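Local coordinates for kinesin-like protein KAR3 (Saccharomyces cerevisiae, PDB 1F9V), which probably moves along or acts on microtubules as a kinesin-family motor, its motor domain binding ADP and magnesium in a P-loop nucleotide site, at residues Y84-F89 / G238-V243; N134-E139 / I220-L225. The protein carries 2 engineered substitutions. One frame throughout, in Å; residues are numbered along the deposited sequence.

Overall arrangement
Both contacts are strand pairings within one mixed sheet of the kinesin motor domain, and both are largely buried. The centre of contact 1 lies about 8 Å from the centre of the chain, that of contact 2 about 13 Å; contact 1 joins parallel strands, whereas contact 2 is antiparallel. Strands 235-244 and 218-228, one from each contact, are neighbours, and Leu240 N lies 2.8 Å from Ile223 O, a probable hydrogen bond that ties the two together. Their polar chemistry differs: 84-89 / 238-243 has an asparagine and a water at one end, 134-139 / 220-225 a histidine-carboxylate bond. The Thr239-His224 hydrogen bond connects these two polar groups.

Contact 1: Y84-F89 / G238-V243; sequences YNVCIF and GTLNLV
Phe89 lays its ring alongside Val243, with CD1 3.7 Å from Val243 CB, in a parallel strand pair at the heart of the P-loop NTPase fold of the kinesin motor domain. The strand directions differ by only 4°, and Val86, Cys87, Ile88 and Phe89 pair in order with Leu240, Asn241, Leu242 and Val243. Val86 beside Leu240 and Ile88 beside Leu242 point the same way; Ile88 CD1 meets Leu242 CD2 at 3.9 Å, while helix 66-77 packs against this face through Val73 and Leu76. Helix 297-306 covers the other face, where Leu302 touches both Phe89 and Asn241. Where the pairing begins, Asn85 takes over from the backbone: CG sits beside its own N (chi1 -73°), which brings OD1 to Thr239 N at 3.0 Å, the donor tilted 19° from the amide carbonyl plane. A water also donates to OD1 and bridges to Thr239 OG1, which bonds to His224, and Asn85 ND2 binds Tyr304 O. With an alanine here, Thr239 N would probably lose this acceptor and the water its hold on OD1. Further along, Val86 O receives Asn241 N at 2.7 Å and, more weakly, the side-chain amide of the same residue, ND2, at 3.3 Å.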
loop_
_atom_site.group_PDB
_atom_site.type_symbol
_atom_site.label_atom_id
_atom_site.label_comp_id
_atom_site.label_asym_id
_atom_site.label_seq_id
_atom_site.Cartn_x
_atom_site.Cartn_y
_atom_site.Cartn_z
ATOM N N TYR A 84 1.303 17.249 0.161
ATOM C CA TYR A 84 2.174 16.102 -0.078
ATOM C C TYR A 84 1.394 15.008 -0.780
ATOM O O TYR A 84 0.198 14.839 -0.546
ATOM C CB TYR A 84 2.691 15.519 1.239
ATOM C CG TYR A 84 3.788 16.308 1.893
ATOM C CD1 TYR A 84 3.500 17.220 2.913
ATOM C CD2 TYR A 84 5.118 16.140 1.511
ATOM C CE1 TYR A 84 4.510 17.942 3.534
ATOM C CE2 TYR A 84 6.135 16.856 2.125
ATOM C CZ TYR A 84 5.824 17.756 3.135
ATOM O OH TYR A 84 6.825 18.466 3.746
ATOM N N ASN A 85 2.070 14.271 -1.654
ATOM C CA ASN A 85 1.438 13.152 -2.317
ATOM C C ASN A 85 1.762 11.975 -1.406
ATOM O O ASN A 85 2.834 11.941 -0.788
ATOM C CB ASN A 85 2.042 12.910 -3.691
ATOM C CG ASN A 85 1.625 13.958 -4.698
ATOM O OD1 ASN A 85 0.557 14.565 -4.582
ATOM N ND2 ASN A 85 2.468 14.176 -5.694
ATOM N N VAL A 86 0.849 11.019 -1.336
ATOM C CA VAL A 86 1.034 9.872 -0.462
ATOM C C VAL A 86 0.713 8.572 -1.172
ATOM O O VAL A 86 -0.254 8.492 -1.926
ATOM C CB VAL A 86 0.111 10.003 0.786
ATOM C CG1 VAL A 86 0.049 8.680 1.552
ATOM C CG2 VAL A 86 0.598 11.126 1.669
ATOM N N CYS A 87 1.536 7.554 -0.926
ATOM C CA CYS A 87 1.312 6.228 -1.491
ATOM C C CYS A 87 1.368 5.215 -0.353
ATOM O O CYS A 87 2.263 5.275 0.491
ATOM C CB CYS A 87 2.391 5.851 -2.517
ATOM S SG CYS A 87 2.179 6.548 -4.170
ATOM N N ILE A 88 0.400 4.308 -0.324
ATOM C CA ILE A 88 0.383 3.240 0.669
ATOM C C ILE A 88 0.159 1.962 -0.121
ATOM O O ILE A 88 -0.852 1.824 -0.814
ATOM C CB ILE A 88 -0.750 3.412 1.702
ATOM C CG1 ILE A 88 -0.511 4.688 2.519
ATOM C CG2 ILE A 88 -0.799 2.180 2.612
ATOM C CD1 ILE A 88 -1.564 4.963 3.589
ATOM N N PHE A 89 1.113 1.036 -0.037
ATOM C CA PHE A 89 1.000 -0.224 -0.764
ATOM C C PHE A 89 0.846 -1.413 0.186
ATOM O O PHE A 89 1.718 -1.649 1.024
ATOM C CB PHE A 89 2.249 -0.485 -1.622
ATOM C CG PHE A 89 2.522 0.565 -2.668
ATOM C CD1 PHE A 89 1.964 0.462 -3.936
ATOM C CD2 PHE A 89 3.385 1.622 -2.397
ATOM C CE1 PHE A 89 2.269 1.401 -4.930
ATOM C CE2 PHE A 89 3.697 2.567 -3.380
ATOM C CZ PHE A 89 3.138 2.454 -4.649
ATOM N N GLY A 238 -2.866 17.756 -3.141
ATOM C CA GLY A 238 -2.160 16.541 -2.777
ATOM C C GLY A 238 -2.959 15.329 -3.193
ATOM O O GLY A 238 -4.188 15.353 -3.167
ATOM N N THR A 239 -2.267 14.264 -3.579
ATOM C CA THR A 239 -2.945 13.050 -4.004
ATOM C C THR A 239 -2.524 11.844 -3.159
ATOM O O THR A 239 -1.346 11.670 -2.853
ATOM C CB THR A 239 -2.650 12.757 -5.495
ATOM O OG1 THR A 239 -3.178 13.824 -6.298
ATOM C CG2 THR A 239 -3.284 11.456 -5.929
ATOM N N LEU A 240 -3.507 11.040 -2.771
ATOM C CA LEU A 240 -3.258 9.830 -2.000
ATOM C C LEU A 240 -3.593 8.646 -2.881
ATOM O O LEU A 240 -4.654 8.606 -3.507
ATOM C CB LEU A 240 -4.134 9.785 -0.749
ATOM C CG LEU A 240 -3.900 10.925 0.235
ATOM C CD1 LEU A 240 -5.062 11.906 0.123
ATOM C CD2 LEU A 240 -3.753 10.376 1.656
ATOM N N ASN A 241 -2.676 7.686 -2.936
ATOM C CA ASN A 241 -2.879 6.486 -3.729
ATOM C C ASN A 241 -2.799 5.316 -2.763
ATOM O O ASN A 241 -1.723 4.983 -2.270
ATOM C CB ASN A 241 -1.798 6.389 -4.806
ATOM C CG ASN A 241 -1.679 7.667 -5.612
ATOM O OD1 ASN A 241 -2.403 7.857 -6.590
ATOM N ND2 ASN A 241 -0.783 8.554 -5.195
ATOM N N LEU A 242 -3.957 4.726 -2.485
ATOM C CA LEU A 242 -4.078 3.601 -1.553
ATOM C C LEU A 242 -4.215 2.320 -2.370
ATOM O O LEU A 242 -5.259 2.045 -2.959
ATOM C CB LEU A 242 -5.284 3.847 -0.634
ATOM C CG LEU A 242 -5.317 5.284 -0.082
ATOM C CD1 LEU A 242 -6.510 5.471 0.838
ATOM C CD2 LEU A 242 -4.021 5.584 0.661
ATOM N N VAL A 243 -3.145 1.528 -2.372
ATOM C CA VAL A 243 -3.060 0.319 -3.181
ATOM C C VAL A 243 -3.115 -1.025 -2.472
ATOM O O VAL A 243 -2.394 -1.262 -1.504
ATOM C CB VAL A 243 -1.749 0.343 -4.025
ATOM C CG1 VAL A 243 -1.751 -0.776 -5.066
ATOM C CG2 VAL A 243 -1.582 1.708 -4.689
HETATM O O HOH W 1 -0.889 15.382 -6.742
#

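Contact 2: N134-E139 / I220-L225; sequences NCEFIE and IFIIHL
With CG beside its own backbone N (chi1 -64°) and the chain bent at chi2 (90°), Glu136 carries its carboxylate across to His224, whose CG likewise lies beside its backbone N. Glu136 OE1 accepts from His224 NE2 at 2.6 Å through its syn lone pair, near the plane of the imidazole. Both ends of this link have second partners: Ser183 OG bonds to Glu136 OE2 and Thr239 OG1 to His224 ND1, so the ring is gripped at both nitrogens and its rotation should be fixed. The carboxylate may also favour a positively charged imidazole. Glu136 OE1 rests 3.5 Å from Ile222 CG2, and on the same face Ile138 CG1 packs against Ile220 CB at 4.0 Å.

On the opposite face of the sheet, the edge of Phe221 is turned toward the face of Phe137, with centroids 5.1 Å apart and planes at 58°. Phe221 CD2 stands over the Phe137 face, offset toward the rim. Cys135 SG approaches the Phe221 ring obliquely, 4.1 Å from CZ, and helix 192-199 covers this apolar face through Ile195 and Ala199.

Paired N-H...O bonds join Asn134 with His224, Glu136 with Ile222 and Ile138 with Ile220; Ile220 N to Ile138 O measures 2.7 Å. Alternating hydrogen-bonded and non-hydrogen-bonded pairs of this kind define a regular antiparallel ladder, here within the central mixed sheet of the kinesin motor domain.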
loop_
_atom_site.group_PDB
_atom_site.type_symbol
_atom_site.label_atom_id
_atom_site.label_comp_id
_atom_site.label_asym_id
_atom_site.label_seq_id
_atom_site.Cartn_x
_atom_site.Cartn_y
_atom_site.Cartn_z
ATOM N N ASN A 134 -12.072 14.616 -4.474
ATOM C CA ASN A 134 -12.597 13.797 -5.555
ATOM C C ASN A 134 -11.733 12.540 -5.641
ATOM O O ASN A 134 -10.562 12.558 -5.263
ATOM C CB ASN A 134 -12.645 14.583 -6.880
ATOM C CG ASN A 134 -11.283 14.821 -7.484
ATOM O OD1 ASN A 134 -10.952 14.259 -8.535
ATOM N ND2 ASN A 134 -10.488 15.668 -6.845
ATOM N N CYS A 135 -12.314 11.446 -6.110
ATOM C CA CYS A 135 -11.574 10.195 -6.167
ATOM C C CYS A 135 -11.845 9.339 -7.389
ATOM O O CYS A 135 -12.811 9.552 -8.123
ATOM C CB CYS A 135 -11.892 9.368 -4.916
ATOM S SG CYS A 135 -13.615 8.763 -4.832
ATOM N N GLU A 136 -10.970 8.360 -7.586
ATOM C CA GLU A 136 -11.088 7.392 -8.660
ATOM C C GLU A 136 -10.741 6.056 -8.016
ATOM O O GLU A 136 -9.999 6.012 -7.029
ATOM C CB GLU A 136 -10.091 7.675 -9.788
ATOM C CG GLU A 136 -10.302 8.995 -10.511
ATOM C CD GLU A 136 -9.528 10.125 -9.871
ATOM O OE1 GLU A 136 -8.333 9.925 -9.571
ATOM O OE2 GLU A 136 -10.105 11.212 -9.662
ATOM N N PHE A 137 -11.293 4.981 -8.560
ATOM C CA PHE A 137 -11.020 3.635 -8.063
ATOM C C PHE A 137 -10.801 2.776 -9.296
ATOM O O PHE A 137 -11.743 2.480 -10.046
ATOM C CB PHE A 137 -12.200 3.106 -7.233
ATOM C CG PHE A 137 -11.855 1.931 -6.350
ATOM C CD1 PHE A 137 -10.531 1.548 -6.140
ATOM C CD2 PHE A 137 -12.863 1.204 -5.733
ATOM C CE1 PHE A 137 -10.221 0.454 -5.325
ATOM C CE2 PHE A 137 -12.564 0.113 -4.921
ATOM C CZ PHE A 137 -11.239 -0.260 -4.719
ATOM N N ILE A 138 -9.548 2.395 -9.515
ATOM C CA ILE A 138 -9.196 1.595 -10.672
ATOM C C ILE A 138 -8.452 0.341 -10.260
ATOM O O ILE A 138 -8.103 0.158 -9.095
ATOM C CB ILE A 138 -8.271 2.391 -11.641
ATOM C CG1 ILE A 138 -6.934 2.692 -10.956
ATOM C CG2 ILE A 138 -8.945 3.702 -12.068
ATOM C CD1 ILE A 138 -5.843 3.196 -11.893
ATOM N N GLU A 139 -8.219 -0.526 -11.234
ATOM C CA GLU A 139 -7.451 -1.728 -10.999
ATOM C C GLU A 139 -6.540 -1.902 -12.205
ATOM O O GLU A 139 -6.854 -1.440 -13.302
ATOM C CB GLU A 139 -8.363 -2.951 -10.845
ATOM C CG GLU A 139 -8.553 -3.728 -12.124
ATOM C CD GLU A 139 -9.444 -4.941 -11.962
ATOM O OE1 GLU A 139 -9.773 -5.310 -10.812
ATOM O OE2 GLU A 139 -9.815 -5.524 -13.000
ATOM N N ILE A 220 -6.337 0.254 -6.994
ATOM C CA ILE A 220 -5.840 1.551 -6.555
ATOM C C ILE A 220 -6.934 2.580 -6.293
ATOM O O ILE A 220 -7.689 2.934 -7.197
ATOM C CB ILE A 220 -4.851 2.122 -7.612
ATOM C CG1 ILE A 220 -3.793 1.067 -7.947
ATOM C CG2 ILE A 220 -4.185 3.386 -7.095
ATOM C CD1 ILE A 220 -3.592 0.836 -9.420
ATOM N N PHE A 221 -7.020 3.043 -5.050
ATOM C CA PHE A 221 -8.002 4.054 -4.665
ATOM C C PHE A 221 -7.247 5.385 -4.641
ATOM O O PHE A 221 -6.359 5.606 -3.816
ATOM C CB PHE A 221 -8.584 3.725 -3.283
ATOM C CG PHE A 221 -9.884 4.419 -2.986
ATOM C CD1 PHE A 221 -9.893 5.715 -2.486
ATOM C CD2 PHE A 221 -11.100 3.777 -3.204
ATOM C CE1 PHE A 221 -11.097 6.367 -2.208
ATOM C CE2 PHE A 221 -12.311 4.421 -2.930
ATOM C CZ PHE A 221 -12.303 5.721 -2.431
ATOM N N ILE A 222 -7.602 6.273 -5.566
ATOM C CA ILE A 222 -6.936 7.564 -5.675
ATOM C C ILE A 222 -7.806 8.682 -5.134
ATOM O O ILE A 222 -8.970 8.809 -5.511
ATOM C CB ILE A 222 -6.564 7.865 -7.153
ATOM C CG1 ILE A 222 -5.734 6.708 -7.722
ATOM C CG2 ILE A 222 -5.791 9.168 -7.241
ATOM C CD1 ILE A 222 -5.483 6.781 -9.225
ATOM N N ILE A 223 -7.228 9.484 -4.250
ATOM C CA ILE A 223 -7.923 10.601 -3.624
ATOM C C ILE A 223 -7.163 11.898 -3.880
ATOM O O ILE A 223 -5.950 11.967 -3.671
ATOM C CB ILE A 223 -8.012 10.411 -2.091
ATOM C CG1 ILE A 223 -8.860 9.178 -1.764
ATOM C CG2 ILE A 223 -8.576 11.672 -1.442
ATOM C CD1 ILE A 223 -8.548 8.559 -0.410
ATOM N N HIS A 224 -7.876 12.926 -4.332
ATOM C CA HIS A 224 -7.254 14.223 -4.579
ATOM C C HIS A 224 -7.818 15.234 -3.585
ATOM O O HIS A 224 -9.034 15.342 -3.421
ATOM C CB HIS A 224 -7.531 14.675 -6.014
ATOM C CG HIS A 224 -7.236 13.627 -7.041
ATOM N ND1 HIS A 224 -5.953 13.311 -7.433
ATOM C CD2 HIS A 224 -8.056 12.811 -7.744
ATOM C CE1 HIS A 224 -5.995 12.348 -8.336
ATOM N NE2 HIS A 224 -7.258 12.026 -8.542
ATOM N N LEU A 225 -6.932 15.948 -2.902
ATOM C CA LEU A 225 -7.348 16.951 -1.930
ATOM C C LEU A 225 -6.972 18.314 -2.466
ATOM O O LEU A 225 -5.789 18.660 -2.500
ATOM C CB LEU A 225 -6.638 16.755 -0.589
ATOM C CG LEU A 225 -6.782 15.434 0.158
ATOM C CD1 LEU A 225 -6.165 15.596 1.542
ATOM C CD2 LEU A 225 -8.246 15.035 0.261
#